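Local coordinates for protein denovo NTF2 (Synthetic construct, PDB 6W40) that has no known natural function but is a de novo designed NTF2-like scaffold, built as part of an effort to make proteins with diverse pocket shapes, at residues 56-61 / 115-120; 68-73 / 99-104; 78-83 / 106-111. All coordinates share one frame; numbering follows the deposited sequence.

Contact 1. Residues 56-61 / 115-120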
loop_
_atom_site.group_PDB
_atom_site.type_symbol
_atom_site.label_atom_id
_atom_site.label_comp_id
_atom_site.label_asym_id
_atom_site.label_seq_id
_atom_site.Cartn_x
_atom_site.Cartn_y
_atom_site.Cartn_z
ATOM N N GLU A 56 -20.115 -9.078 3.184
ATOM C CA GLU A 56 -20.896 -9.768 2.163
ATOM C C GLU A 56 -21.134 -8.876 0.950
ATOM O O GLU A 56 -21.059 -9.340 -0.195
ATOM C CB GLU A 56 -22.223 -10.246 2.751
ATOM C CG GLU A 56 -23.223 -10.732 1.714
ATOM C CD GLU A 56 -24.502 -11.254 2.336
ATOM O OE1 GLU A 56 -24.602 -12.479 2.559
ATOM O OE2 GLU A 56 -25.407 -10.438 2.609
ATOM N N GLU A 57 -21.411 -7.591 1.180
ATOM C CA GLU A 57 -21.657 -6.684 0.063
ATOM C C GLU A 57 -20.373 -6.387 -0.701
ATOM O O GLU A 57 -20.365 -6.391 -1.938
ATOM C CB GLU A 57 -22.295 -5.389 0.565
ATOM C CG GLU A 57 -22.691 -4.429 -0.544
ATOM C CD GLU A 57 -23.783 -4.990 -1.436
ATOM O OE1 GLU A 57 -24.638 -5.745 -0.930
ATOM O OE2 GLU A 57 -23.784 -4.677 -2.646
ATOM N N LEU A 58 -19.279 -6.128 0.019
ATOM C CA LEU A 58 -18.006 -5.858 -0.642
ATOM C C LEU A 58 -17.551 -7.050 -1.473
ATOM O O LEU A 58 -17.013 -6.880 -2.573
ATOM C CB LEU A 58 -16.947 -5.493 0.398
ATOM C CG LEU A 58 -15.505 -5.383 -0.099
ATOM C CD1 LEU A 58 -15.367 -4.255 -1.108
ATOM C CD2 LEU A 58 -14.546 -5.189 1.067
ATOM N N ILE A 59 -17.767 -8.267 -0.966
ATOM C CA ILE A 59 -17.375 -9.465 -1.703
ATOM C C ILE A 59 -18.159 -9.574 -3.005
ATOM O O ILE A 59 -17.604 -9.923 -4.054
ATOM C CB ILE A 59 -17.552 -10.715 -0.821
ATOM C CG1 ILE A 59 -16.421 -10.804 0.207
ATOM C CG2 ILE A 59 -17.605 -11.977 -1.670
ATOM C CD1 ILE A 59 -16.564 -11.965 1.166
ATOM N N ARG A 60 -19.460 -9.272 -2.963
ATOM C CA ARG A 60 -20.251 -9.287 -4.189
ATOM C C ARG A 60 -19.766 -8.228 -5.170
ATOM O O ARG A 60 -19.725 -8.466 -6.383
ATOM C CB ARG A 60 -21.732 -9.075 -3.873
ATOM C CG ARG A 60 -22.578 -8.905 -5.122
ATOM C CD ARG A 60 -23.942 -8.323 -4.823
ATOM N NE ARG A 60 -24.525 -7.709 -6.013
ATOM C CZ ARG A 60 -25.166 -8.377 -6.967
ATOM N NH1 ARG A 60 -25.313 -9.692 -6.873
ATOM N NH2 ARG A 60 -25.659 -7.732 -8.014
ATOM N N LEU A 61 -19.397 -7.050 -4.662
ATOM C CA LEU A 61 -18.878 -5.994 -5.525
ATOM C C LEU A 61 -17.614 -6.447 -6.245
ATOM O O LEU A 61 -17.460 -6.230 -7.452
ATOM C CB LEU A 61 -18.607 -4.736 -4.699
ATOM C CG LEU A 61 -17.886 -3.586 -5.405
ATOM C CD1 LEU A 61 -18.812 -2.882 -6.376
ATOM C CD2 LEU A 61 -17.335 -2.608 -4.389
ATOM N N VAL A 115 -15.843 2.694 4.668
ATOM C CA VAL A 115 -15.341 2.522 3.310
ATOM C C VAL A 115 -16.343 3.149 2.354
ATOM O O VAL A 115 -17.548 2.901 2.462
ATOM C CB VAL A 115 -15.124 1.040 2.951
ATOM C CG1 VAL A 115 -14.638 0.907 1.513
ATOM C CG2 VAL A 115 -14.141 0.394 3.906
ATOM N N ARG A 116 -15.849 3.964 1.426
ATOM C CA ARG A 116 -16.666 4.506 0.349
ATOM C C ARG A 116 -16.032 4.128 -0.979
ATOM O O ARG A 116 -14.816 4.263 -1.151
ATOM C CB ARG A 116 -16.815 6.026 0.453
ATOM C CG ARG A 116 -17.710 6.602 -0.635
ATOM C CD ARG A 116 -17.984 8.083 -0.447
ATOM N NE ARG A 116 -18.986 8.556 -1.398
ATOM C CZ ARG A 116 -19.398 9.816 -1.493
ATOM N NH1 ARG A 116 -18.893 10.745 -0.693
ATOM N NH2 ARG A 116 -20.315 10.147 -2.391
ATOM N N ILE A 117 -16.853 3.652 -1.910
ATOM C CA ILE A 117 -16.391 3.225 -3.223
ATOM C C ILE A 117 -17.281 3.874 -4.271
ATOM O O ILE A 117 -18.509 3.729 -4.226
ATOM C CB ILE A 117 -16.400 1.694 -3.364
ATOM C CG1 ILE A 117 -15.349 1.082 -2.431
ATOM C CG2 ILE A 117 -16.149 1.288 -4.809
ATOM C CD1 ILE A 117 -15.269 -0.422 -2.483
ATOM N N ILE A 118 -16.666 4.592 -5.207
ATOM C CA ILE A 118 -17.372 5.305 -6.263
ATOM C C ILE A 118 -16.848 4.798 -7.598
ATOM O O ILE A 118 -15.643 4.875 -7.868
ATOM C CB ILE A 118 -17.193 6.826 -6.143
ATOM C CG1 ILE A 118 -17.668 7.305 -4.770
ATOM C CG2 ILE A 118 -17.947 7.541 -7.255
ATOM C CD1 ILE A 118 -17.308 8.738 -4.465
ATOM N N ILE A 119 -17.749 4.279 -8.427
ATOM C CA ILE A 119 -17.401 3.726 -9.730
ATOM C C ILE A 119 -18.184 4.480 -10.793
ATOM O O ILE A 119 -19.415 4.574 -10.715
ATOM C CB ILE A 119 -17.699 2.219 -9.806
ATOM C CG1 ILE A 119 -17.005 1.477 -8.662
ATOM C CG2 ILE A 119 -17.256 1.658 -11.147
ATOM C CD1 ILE A 119 -17.308 -0.004 -8.630
ATOM N N ARG A 120 -17.472 5.018 -11.778
ATOM C CA ARG A 120 -18.113 5.671 -12.913
ATOM C C ARG A 120 -17.845 4.891 -14.195
ATOM O O ARG A 120 -16.833 4.198 -14.312
ATOM C CB ARG A 120 -17.624 7.113 -13.067
ATOM C CG ARG A 120 -17.916 8.015 -11.878
ATOM C CD ARG A 120 -17.976 9.471 -12.316
ATOM N NE ARG A 120 -16.885 9.813 -13.224
ATOM C CZ ARG A 120 -16.835 10.929 -13.944
ATOM N NH1 ARG A 120 -17.820 11.813 -13.865
ATOM N NH2 ARG A 120 -15.803 11.160 -14.745
ATOM O OXT ARG A 120 -18.630 4.935 -15.142
#

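Contact 2. Residues 68-73 / 99-104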
loop_
_atom_site.group_PDB
_atom_site.type_symbol
_atom_site.label_atom_id
_atom_site.label_comp_id
_atom_site.label_asym_id
_atom_site.label_seq_id
_atom_site.Cartn_x
_atom_site.Cartn_y
_atom_site.Cartn_z
ATOM N N ARG A 68 -8.809 -8.315 -8.575
ATOM C CA ARG A 68 -7.627 -8.849 -7.912
ATOM C C ARG A 68 -6.946 -7.804 -7.037
ATOM O O ARG A 68 -6.633 -8.076 -5.876
ATOM C CB ARG A 68 -6.636 -9.393 -8.946
ATOM C CG ARG A 68 -7.088 -10.672 -9.623
ATOM C CD ARG A 68 -6.041 -11.166 -10.605
ATOM N NE ARG A 68 -6.377 -12.477 -11.148
ATOM C CZ ARG A 68 -5.646 -13.119 -12.052
ATOM N NH1 ARG A 68 -4.533 -12.570 -12.517
ATOM N NH2 ARG A 68 -6.027 -14.310 -12.492
ATOM N N ASN A 69 -6.716 -6.610 -7.574
ATOM C CA ASN A 69 -6.162 -5.500 -6.808
ATOM C C ASN A 69 -6.629 -4.202 -7.461
ATOM O O ASN A 69 -7.546 -4.199 -8.288
ATOM C CB ASN A 69 -4.633 -5.609 -6.726
ATOM C CG ASN A 69 -4.051 -4.807 -5.575
ATOM O OD1 ASN A 69 -4.761 -4.437 -4.640
ATOM N ND2 ASN A 69 -2.754 -4.533 -5.642
ATOM N N ILE A 70 -5.994 -3.093 -7.091
ATOM C CA ILE A 70 -6.362 -1.767 -7.575
ATOM C C ILE A 70 -5.108 -1.105 -8.130
ATOM O O ILE A 70 -4.190 -0.770 -7.371
ATOM C CB ILE A 70 -6.989 -0.904 -6.472
ATOM C CG1 ILE A 70 -8.233 -1.586 -5.906
ATOM C CG2 ILE A 70 -7.336 0.479 -7.006
ATOM C CD1 ILE A 70 -8.790 -0.909 -4.684
ATOM N N ARG A 71 -5.067 -0.915 -9.448
ATOM C CA ARG A 71 -3.984 -0.167 -10.080
ATOM C C ARG A 71 -4.083 1.293 -9.658
ATOM O O ARG A 71 -4.948 2.030 -10.140
ATOM C CB ARG A 71 -4.055 -0.308 -11.597
ATOM C CG ARG A 71 -3.010 0.508 -12.341
ATOM C CD ARG A 71 -1.602 0.065 -11.981
ATOM N NE ARG A 71 -1.336 -1.306 -12.407
ATOM C CZ ARG A 71 -0.848 -1.636 -13.598
ATOM N NH1 ARG A 71 -0.570 -0.694 -14.489
ATOM N NH2 ARG A 71 -0.638 -2.911 -13.899
ATOM N N ILE A 72 -3.192 1.712 -8.764
ATOM C CA ILE A 72 -3.316 3.000 -8.093
ATOM C C ILE A 72 -2.750 4.103 -8.974
ATOM O O ILE A 72 -1.647 3.976 -9.521
ATOM C CB ILE A 72 -2.607 2.963 -6.731
ATOM C CG1 ILE A 72 -3.317 1.984 -5.797
ATOM C CG2 ILE A 72 -2.544 4.353 -6.121
ATOM C CD1 ILE A 72 -2.617 1.788 -4.484
ATOM N N HIS A 73 -3.504 5.195 -9.108
ATOM C CA HIS A 73 -3.051 6.392 -9.805
ATOM C C HIS A 73 -2.570 7.480 -8.855
ATOM O O HIS A 73 -1.547 8.118 -9.122
ATOM C CB HIS A 73 -4.173 6.952 -10.688
ATOM C CG HIS A 73 -4.650 6.000 -11.741
ATOM N ND1 HIS A 73 -5.759 6.249 -12.520
ATOM C CD2 HIS A 73 -4.170 4.800 -12.144
ATOM C CE1 HIS A 73 -5.942 5.242 -13.357
ATOM N NE2 HIS A 73 -4.991 4.350 -13.149
ATOM N N GLU A 99 -12.734 -0.473 -14.828
ATOM C CA GLU A 99 -13.372 0.823 -14.659
ATOM C C GLU A 99 -12.645 1.651 -13.605
ATOM O O GLU A 99 -12.032 1.117 -12.676
ATOM C CB GLU A 99 -14.843 0.654 -14.279
ATOM C CG GLU A 99 -15.697 0.068 -15.394
ATOM C CD GLU A 99 -17.065 -0.366 -14.912
ATOM O OE1 GLU A 99 -17.282 -0.377 -13.684
ATOM O OE2 GLU A 99 -17.921 -0.696 -15.760
ATOM N N ASP A 100 -12.707 2.970 -13.769
ATOM C CA ASP A 100 -12.096 3.877 -12.809
ATOM C C ASP A 100 -12.852 3.833 -11.487
ATOM O O ASP A 100 -14.084 3.751 -11.459
ATOM C CB ASP A 100 -12.077 5.303 -13.356
ATOM C CG ASP A 100 -11.197 5.447 -14.584
ATOM O OD1 ASP A 100 -10.730 4.416 -15.112
ATOM O OD2 ASP A 100 -10.967 6.596 -15.017
ATOM N N VAL A 101 -12.107 3.894 -10.387
ATOM C CA VAL A 101 -12.674 3.740 -9.053
ATOM C C VAL A 101 -11.969 4.695 -8.100
ATOM O O VAL A 101 -10.755 4.908 -8.195
ATOM C CB VAL A 101 -12.562 2.278 -8.561
ATOM C CG1 VAL A 101 -11.107 1.825 -8.531
ATOM C CG2 VAL A 101 -13.215 2.111 -7.195
ATOM N N GLU A 102 -12.742 5.293 -7.198
ATOM C CA GLU A 102 -12.214 6.081 -6.096
ATOM C C GLU A 102 -12.607 5.400 -4.795
ATOM O O GLU A 102 -13.766 5.011 -4.622
ATOM C CB GLU A 102 -12.741 7.518 -6.127
ATOM C CG GLU A 102 -12.243 8.380 -4.976
ATOM C CD GLU A 102 -12.776 9.798 -5.029
ATOM O OE1 GLU A 102 -13.354 10.182 -6.066
ATOM O OE2 GLU A 102 -12.617 10.529 -4.029
ATOM N N LEU A 103 -11.646 5.244 -3.888
ATOM C CA LEU A 103 -11.887 4.566 -2.623
ATOM C C LEU A 103 -11.482 5.472 -1.473
ATOM O O LEU A 103 -10.405 6.076 -1.501
ATOM C CB LEU A 103 -11.127 3.239 -2.546
ATOM C CG LEU A 103 -11.448 2.240 -3.659
ATOM C CD1 LEU A 103 -10.423 2.335 -4.780
ATOM C CD2 LEU A 103 -11.536 0.828 -3.108
ATOM N N ILE A 104 -12.346 5.562 -0.467
ATOM C CA ILE A 104 -12.095 6.353 0.730
ATOM C C ILE A 104 -12.223 5.432 1.932
ATOM O O ILE A 104 -13.289 4.846 2.163
ATOM C CB ILE A 104 -13.057 7.545 0.838
ATOM C CG1 ILE A 104 -12.839 8.493 -0.341
ATOM C CG2 ILE A 104 -12.860 8.271 2.163
ATOM C CD1 ILE A 104 -13.949 9.488 -0.530
#

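Contact 3. Residues 78-83 / 106-111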
loop_
_atom_site.group_PDB
_atom_site.type_symbol
_atom_site.label_atom_id
_atom_site.label_comp_id
_atom_site.label_asym_id
_atom_site.label_seq_id
_atom_site.Cartn_x
_atom_site.Cartn_y
_atom_site.Cartn_z
ATOM N N ILE A 78 -4.846 11.817 4.694
ATOM C CA ILE A 78 -5.340 12.998 5.391
ATOM C C ILE A 78 -5.763 12.602 6.797
ATOM O O ILE A 78 -6.941 12.323 7.047
ATOM C CB ILE A 78 -6.506 13.649 4.627
ATOM C CG1 ILE A 78 -6.183 13.731 3.135
ATOM C CG2 ILE A 78 -6.800 15.032 5.186
ATOM C CD1 ILE A 78 -7.347 14.174 2.283
ATOM N N GLY A 79 -4.807 12.569 7.720
ATOM C CA GLY A 79 -5.095 12.177 9.083
ATOM C C GLY A 79 -5.485 10.719 9.205
ATOM O O GLY A 79 -4.628 9.832 9.142
ATOM N N ASP A 80 -6.782 10.459 9.375
ATOM C CA ASP A 80 -7.301 9.106 9.533
ATOM C C ASP A 80 -8.043 8.623 8.293
ATOM O O ASP A 80 -8.775 7.630 8.359
ATOM C CB ASP A 80 -8.215 9.030 10.758
ATOM C CG ASP A 80 -9.445 9.910 10.626
ATOM O OD1 ASP A 80 -9.408 10.875 9.835
ATOM O OD2 ASP A 80 -10.450 9.638 11.318
ATOM N N LYS A 81 -7.868 9.302 7.164
ATOM C CA LYS A 81 -8.604 9.008 5.942
ATOM C C LYS A 81 -7.632 8.652 4.828
ATOM O O LYS A 81 -6.655 9.370 4.595
ATOM C CB LYS A 81 -9.468 10.200 5.520
ATOM C CG LYS A 81 -10.177 10.016 4.188
ATOM C CD LYS A 81 -10.867 11.300 3.750
ATOM C CE LYS A 81 -11.882 11.768 4.783
ATOM N NZ LYS A 81 -12.509 13.068 4.407
ATOM N N LEU A 82 -7.906 7.546 4.145
ATOM C CA LEU A 82 -7.186 7.166 2.939
ATOM C C LEU A 82 -8.039 7.508 1.726
ATOM O O LEU A 82 -9.225 7.165 1.682
ATOM C CB LEU A 82 -6.859 5.673 2.943
ATOM C CG LEU A 82 -6.469 5.114 1.573
ATOM C CD1 LEU A 82 -5.041 5.500 1.217
ATOM C CD2 LEU A 82 -6.674 3.606 1.504
ATOM N N VAL A 83 -7.443 8.187 0.750
ATOM C CA VAL A 83 -8.122 8.535 -0.493
ATOM C C VAL A 83 -7.312 7.957 -1.644
ATOM O O VAL A 83 -6.138 8.306 -1.820
ATOM C CB VAL A 83 -8.298 10.053 -0.651
ATOM C CG1 VAL A 83 -9.032 10.361 -1.945
ATOM C CG2 VAL A 83 -9.053 10.626 0.538
ATOM N N ILE A 106 -11.650 5.126 6.074
ATOM C CA ILE A 106 -11.493 5.832 7.340
ATOM C C ILE A 106 -11.070 4.817 8.391
ATOM O O ILE A 106 -11.754 3.807 8.600
ATOM C CB ILE A 106 -12.786 6.550 7.753
ATOM C CG1 ILE A 106 -13.195 7.562 6.680
ATOM C CG2 ILE A 106 -12.609 7.234 9.099
ATOM C CD1 ILE A 106 -14.456 8.328 7.012
ATOM N N VAL A 107 -9.947 5.082 9.050
ATOM C CA VAL A 107 -9.380 4.180 10.045
ATOM C C VAL A 107 -9.564 4.811 11.418
ATOM O O VAL A 107 -9.112 5.938 11.659
ATOM C CB VAL A 107 -7.900 3.883 9.762
ATOM C CG1 VAL A 107 -7.316 3.003 10.854
ATOM C CG2 VAL A 107 -7.750 3.223 8.401
ATOM N N VAL A 108 -10.231 4.088 12.314
ATOM C CA VAL A 108 -10.479 4.539 13.679
ATOM C C VAL A 108 -10.024 3.443 14.630
ATOM O O VAL A 108 -10.527 2.314 14.565
ATOM C CB VAL A 108 -11.959 4.880 13.921
ATOM C CG1 VAL A 108 -12.187 5.228 15.385
ATOM C CG2 VAL A 108 -12.397 6.026 13.025
ATOM N N ASP A 109 -9.075 3.775 15.508
ATOM C CA ASP A 109 -8.567 2.853 16.526
ATOM C C ASP A 109 -8.053 1.557 15.896
ATOM O O ASP A 109 -8.354 0.450 16.348
ATOM C CB ASP A 109 -9.632 2.576 17.592
ATOM C CG ASP A 109 -9.070 1.878 18.817
ATOM O OD1 ASP A 109 -9.366 0.680 19.011
ATOM O OD2 ASP A 109 -8.315 2.521 19.576
ATOM N N GLY A 110 -7.270 1.707 14.829
ATOM C CA GLY A 110 -6.665 0.576 14.157
ATOM C C GLY A 110 -7.601 -0.288 13.344
ATOM O O GLY A 110 -7.150 -1.288 12.775
ATOM N N LYS A 111 -8.882 0.055 13.267
ATOM C CA LYS A 111 -9.849 -0.712 12.502
ATOM C C LYS A 111 -10.494 0.173 11.446
ATOM O O LYS A 111 -10.636 1.386 11.630
ATOM C CB LYS A 111 -10.926 -1.316 13.414
ATOM C CG LYS A 111 -10.428 -2.468 14.275
ATOM C CD LYS A 111 -10.238 -3.728 13.446
ATOM C CE LYS A 111 -9.491 -4.800 14.217
ATOM N NZ LYS A 111 -8.055 -4.447 14.404
#

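Contact 1. Residues 56-61 / 115-120
I117 and I119 of strand 111-119 meet L58 and L61 of helix 51-65, where the helix lies over the curved sheet in the cone-like NTF2 fold. The short helix and strand segments run in roughly the same direction, 26° apart. Their axes stay 11.8 Å from each other, and the branched ends of leucines and isoleucines span the gap. All four residues are buried, and the contact is purely apolar.

Along the strand, I117 comes first and does most of the work. Its CG1 is anti to the carbonyl carbon (chi1 -67°), and chi2 of 180° extends the chain, which carries CD1 out to the helix. There CD1 fits against two leucines. L58 crosses it at about a right angle, with L58 CD1 4.1 Å from I117 CD1. L61, about one helical turn after L58, meets I117 tip to tip. F37 of the adjoining strand 35-41 touches both L58 and I117 and continues the apolar layer.

Two residues further, I119 points to the same side of the strand. It meets L61 alone of the helix segment, and the two side chains slide past each other in opposite directions. The two methyls of L61 are thus shared out: CD2 lies 3.6 Å from I117 CD1, and CD1 lies 4.0 Å from I119 CD1.

Contact 2. Residues 68-73 / 99-104
I70 meets L103 and V101 between strand 67-72 and strand 100-108. These strands are not paired with each other. Both pair with strand 81-90, and the strong curl of this NTF2-like sheet brings their inner side chains together. The nearest CA atoms, those of I70 and V101, are still 8.5 Å apart, and no hydrogen bond crosses between the segments. A classic beta bulge lies just before I70, where R68 and N69 both face E89.

The apolar contacts carry the interface. I70 and L103 reach toward each other tip to tip. The end methyl of I70 touches both branches of the leucine: I70 CD1 is 3.6 Å from L103 CD1 and also 3.6 Å from L103 CD2. The isoleucine chain is extended, with chi2 at 171°, which takes CD1 well away from its own backbone. L103 has CG anti to its carbonyl carbon (chi1 -58°), and its forked end receives the methyl. The second branch of I70 makes a looser contact, with I70 CG2 4.3 Å from V101 CG1. All three residues are buried.

Polar groups lie at the border of this patch. H73 is ionisable, but its charge is not known. H73 ND1 and D100 OD2 are 5.8 Å apart, too far to count as a contact, and D100 instead forms a salt bridge with R87.

W88 of strand 81-90, the strand lying between them in the sheet, touches I70 and V101, while V101 and L103 also touch I117 of strand 111-119. L18 of helix 2-18 packs on I70 and I72, and at the dimer interface R71 packs on T21 and I72 on M20 of the second subunit.

Contact 3. Residues 78-83 / 106-111
The D80–V107 backbone bond joins the turn end of hairpin 74-78/81-90 to the end of strand 100-108, close to the turn of hairpin 100-108/111-119. The first hairpin makes a type II' turn from I78 to K81, the second a type I' turn from V108 to K111. Such turns are the classic connections of two-residue beta hairpins, and two of these hairpins lie side by side here. Each turn is closed by two backbone bonds, I78 with K81 and V108 with K111. K81 and I106 form an antiparallel non-hydrogen-bonded pair, with CA atoms 4.5 Å apart. Beside it, V107 N donates to D80 O at 2.9 Å. This bond is nearly straight, 172° at the hydrogen, and lies close to the carbonyl axis. The same oxygen also receives a CA-H...O contact, with I106 CA 3.4 Å from D80 O.

Among the side chains, D80 and I106 lie side by side and point the same way. The aspartate has CG between its backbone N and carbonyl carbon (chi1 63°). This places the carboxylate along the facing strand, where D80 OD2 is 3.9 Å from I106 CG2. Further along, D80 OD2 comes within 4.4 Å of V108 CG2. D80 CB also sits close to the backbone, 3.3 Å from V107 O.

Helix 2-18 covers the face that carries L82 and V107. Its K6 touches D80, D10 touches V107, and I14 and L18 touch L82. Strand 74-78 adds I75 and L77 against L82, while strand 111-119 brings K114 to I106 and K113 to V108.

In the fold
The three contacts share one curled sheet. Strand 100-108 serves both contact 2 and contact 3, whose centres are about 17 Å apart. Its neighbour, strand 111-119, carries contact 1. Contacts 1 and 2 are closest, about 11 Å between centres, and are joined by probable hydrogen bonds from R116 N to I104 O and from I118 N to E102 O. Contacts 1 and 3 lie about 18 Å apart, on opposite sides of the chain's centre. Along the chain, contact 1 encloses the other two, and the segments of contacts 2 and 3 alternate. Together they tie helix 51-65 and successive hairpins into the NTF2-like cone.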